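Local structure of Xyn30D (Paenibacillus barcinonensis, 4QB6) at residues Lys92-Leu97 with Met156-Val161. The protein is probably a modular endo-1,4-beta-xylanase of glycoside hydrolase family 30, of which this chain is the attached calcium-binding CBM35 module that binds aldouronic acid. Numbering follows the deposited sequence.
Sequences KFRYAL and MDNITV. With CA (calcium ion), chain D.
R94 and D157 illustrate how a classic beta bulge can bring a metal ligand and its counter-charge together between antiparallel strands. The extra residue of 156-161 makes D157 and N158 both face R94: R94 N donates to N158 O, while D157 N reaches R94 O at 2.8 Å. The arginine runs extended, CG anti to its own N (chi1 -174°), alongside the aspartate, and its NH1 forms a salt bridge of 2.7 Å with D157 OD2. That oxygen lies in the guanidinium plane; NH1 approaches it almost in line with its C-O bond, but the N-H itself is bent, at 143°, and the two planes are turned 56° apart. The other carboxylate oxygen, OD1, binds the calcium ion at 2.3 Å, and D157 O is a second ligand, so metal and arginine both restrain the carboxylate's rotation. With an alanine at R94, D157 OD2 would probably lose its charged mate and the carboxylate some of its hold. The N158 side chain crosses the base of the arginine, ND2 3.5 Å from R94 CB; a water links K92 O with N158 ND2, weakly, and with T160 OG1, which is also hydrogen-bonded to T39 OG1.

On the opposite face, the packing is apolar. M156 folds back on itself, bringing SD to the edge of the F93 ring in a Met-aromatic contact, 3.8 Å from CD2, and its CE to Y95 CB. I159 CG2 approaches the same F93 CD2 obliquely, at 3.4 Å.

E41, E43, T61 and G64 complete the calcium site, and G59 O also accepts from R94 NH1. Strands 87-96 and 155-163 are the inner pair of a four-stranded antiparallel sheet, with 38-41 and 128-137 at its edges, while M156 and I159 pack against strand 72-83 of the five-stranded sheet in this beta-sandwich.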
loop_
_atom_site.group_PDB
_atom_site.type_symbol
_atom_site.label_atom_id
_atom_site.label_comp_id
_atom_site.label_asym_id
_atom_site.label_seq_id
_atom_site.Cartn_x
_atom_site.Cartn_y
_atom_site.Cartn_z
ATOM N N LYS A 92 3.650 -5.750 -4.234
ATOM C CA LYS A 92 2.314 -6.232 -4.530
ATOM C C LYS A 92 1.371 -5.829 -3.433
ATOM O O LYS A 92 1.496 -6.277 -2.294
ATOM C CB LYS A 92 2.344 -7.745 -4.726
ATOM C CG LYS A 92 0.971 -8.350 -5.019
ATOM C CD LYS A 92 1.062 -9.833 -5.353
ATOM C CE LYS A 92 1.586 -10.664 -4.221
ATOM N NZ LYS A 92 1.680 -12.094 -4.654
ATOM N N PHE A 93 0.431 -4.953 -3.743
ATOM C CA PHE A 93 -0.575 -4.466 -2.821
ATOM C C PHE A 93 -1.776 -5.370 -2.857
ATOM O O PHE A 93 -2.252 -5.687 -3.958
ATOM C CB PHE A 93 -1.055 -3.064 -3.249
ATOM C CG PHE A 93 0.023 -2.023 -3.274
ATOM C CD1 PHE A 93 0.787 -1.814 -4.412
ATOM C CD2 PHE A 93 0.294 -1.250 -2.156
ATOM C CE1 PHE A 93 1.761 -0.849 -4.423
ATOM C CE2 PHE A 93 1.296 -0.305 -2.182
ATOM C CZ PHE A 93 2.030 -0.116 -3.319
ATOM N N ARG A 94 -2.291 -5.786 -1.719
ATOM C CA ARG A 94 -3.574 -6.493 -1.623
ATOM C C ARG A 94 -4.561 -5.482 -1.091
ATOM O O ARG A 94 -4.352 -4.906 -0.007
ATOM C CB ARG A 94 -3.490 -7.715 -0.726
ATOM C CG ARG A 94 -4.776 -8.554 -0.740
ATOM C CD ARG A 94 -4.552 -9.900 -0.076
ATOM N NE ARG A 94 -5.688 -10.832 -0.240
ATOM C CZ ARG A 94 -6.634 -11.018 0.648
ATOM N NH1 ARG A 94 -6.681 -10.311 1.748
ATOM N NH2 ARG A 94 -7.600 -11.915 0.434
ATOM N N TYR A 95 -5.634 -5.237 -1.843
ATOM C CA TYR A 95 -6.537 -4.112 -1.584
ATOM C C TYR A 95 -7.933 -4.398 -2.050
ATOM O O TYR A 95 -8.137 -5.300 -2.871
ATOM C CB TYR A 95 -6.006 -2.832 -2.287
ATOM C CG TYR A 95 -6.210 -2.833 -3.785
ATOM C CD1 TYR A 95 -5.326 -3.477 -4.648
ATOM C CD2 TYR A 95 -7.308 -2.204 -4.352
ATOM C CE1 TYR A 95 -5.545 -3.492 -6.009
ATOM C CE2 TYR A 95 -7.519 -2.211 -5.711
ATOM C CZ TYR A 95 -6.652 -2.872 -6.526
ATOM O OH TYR A 95 -6.844 -2.880 -7.912
ATOM N N ALA A 96 -8.892 -3.609 -1.584
ATOM C CA ALA A 96 -10.272 -3.724 -2.042
ATOM C C ALA A 96 -10.747 -2.364 -2.445
ATOM O O ALA A 96 -10.397 -1.350 -1.831
ATOM C CB ALA A 96 -11.143 -4.321 -0.951
ATOM N N LEU A 97 -11.557 -2.312 -3.481
ATOM C CA LEU A 97 -12.090 -1.041 -3.994
ATOM C C LEU A 97 -13.403 -1.328 -4.703
ATOM O O LEU A 97 -13.382 -1.909 -5.790
ATOM C CB LEU A 97 -11.057 -0.376 -4.917
ATOM C CG LEU A 97 -11.469 0.923 -5.595
ATOM C CD1 LEU A 97 -12.048 1.926 -4.620
ATOM C CD2 LEU A 97 -10.267 1.512 -6.318
ATOM N N MET A 156 -6.677 -0.948 2.204
ATOM C CA MET A 156 -5.367 -1.541 1.975
ATOM C C MET A 156 -5.085 -2.606 2.997
ATOM O O MET A 156 -5.076 -2.335 4.208
ATOM C CB MET A 156 -4.283 -0.462 2.043
ATOM C CG MET A 156 -2.901 -0.945 1.637
ATOM S SD MET A 156 -2.781 -1.577 -0.032
ATOM C CE MET A 156 -3.144 -0.200 -1.013
ATOM N N ASP A 157 -4.857 -3.832 2.543
ATOM C CA ASP A 157 -4.656 -4.961 3.460
ATOM C C ASP A 157 -3.209 -5.171 3.835
ATOM O O ASP A 157 -2.892 -5.315 5.021
ATOM C CB ASP A 157 -5.232 -6.234 2.837
ATOM C CG ASP A 157 -5.228 -7.406 3.775
ATOM O OD1 ASP A 157 -5.154 -7.234 5.002
ATOM O OD2 ASP A 157 -5.312 -8.520 3.229
ATOM N N ASN A 158 -2.346 -5.221 2.849
ATOM C CA ASN A 158 -0.933 -5.575 3.058
ATOM C C ASN A 158 -0.170 -5.263 1.799
ATOM O O ASN A 158 -0.787 -4.963 0.751
ATOM C CB ASN A 158 -0.768 -7.066 3.506
ATOM C CG ASN A 158 -1.083 -8.071 2.430
ATOM O OD1 ASN A 158 -1.739 -9.109 2.688
ATOM N ND2 ASN A 158 -0.592 -7.855 1.299
ATOM N N ILE A 159 1.147 -5.301 1.891
ATOM C CA ILE A 159 2.021 -5.354 0.729
ATOM C C ILE A 159 2.936 -6.548 0.827
ATOM O O ILE A 159 3.252 -7.043 1.938
ATOM C CB ILE A 159 2.882 -4.099 0.545
ATOM C CG1 ILE A 159 3.748 -3.828 1.781
ATOM C CG2 ILE A 159 1.990 -2.943 0.190
ATOM C CD1 ILE A 159 4.734 -2.707 1.611
ATOM N N THR A 160 3.336 -7.064 -0.317
ATOM C CA THR A 160 4.384 -8.106 -0.384
ATOM C C THR A 160 5.489 -7.560 -1.227
ATOM O O THR A 160 5.238 -7.047 -2.331
ATOM C CB THR A 160 3.848 -9.410 -0.937
ATOM O OG1 THR A 160 2.753 -9.850 -0.134
ATOM C CG2 THR A 160 4.921 -10.494 -0.965
ATOM N N VAL A 161 6.722 -7.664 -0.768
ATOM C CA VAL A 161 7.894 -7.128 -1.468
ATOM C C VAL A 161 8.765 -8.305 -1.845
ATOM O O VAL A 161 9.108 -9.136 -0.986
ATOM C CB VAL A 161 8.678 -6.175 -0.553
ATOM C CG1 VAL A 161 9.882 -5.600 -1.273
ATOM C CG2 VAL A 161 7.755 -5.065 -0.051
HETATM CA CA CA D . -4.017 -6.715 6.884
HETATM O O HOH W 1 0.405 -8.591 -1.030
#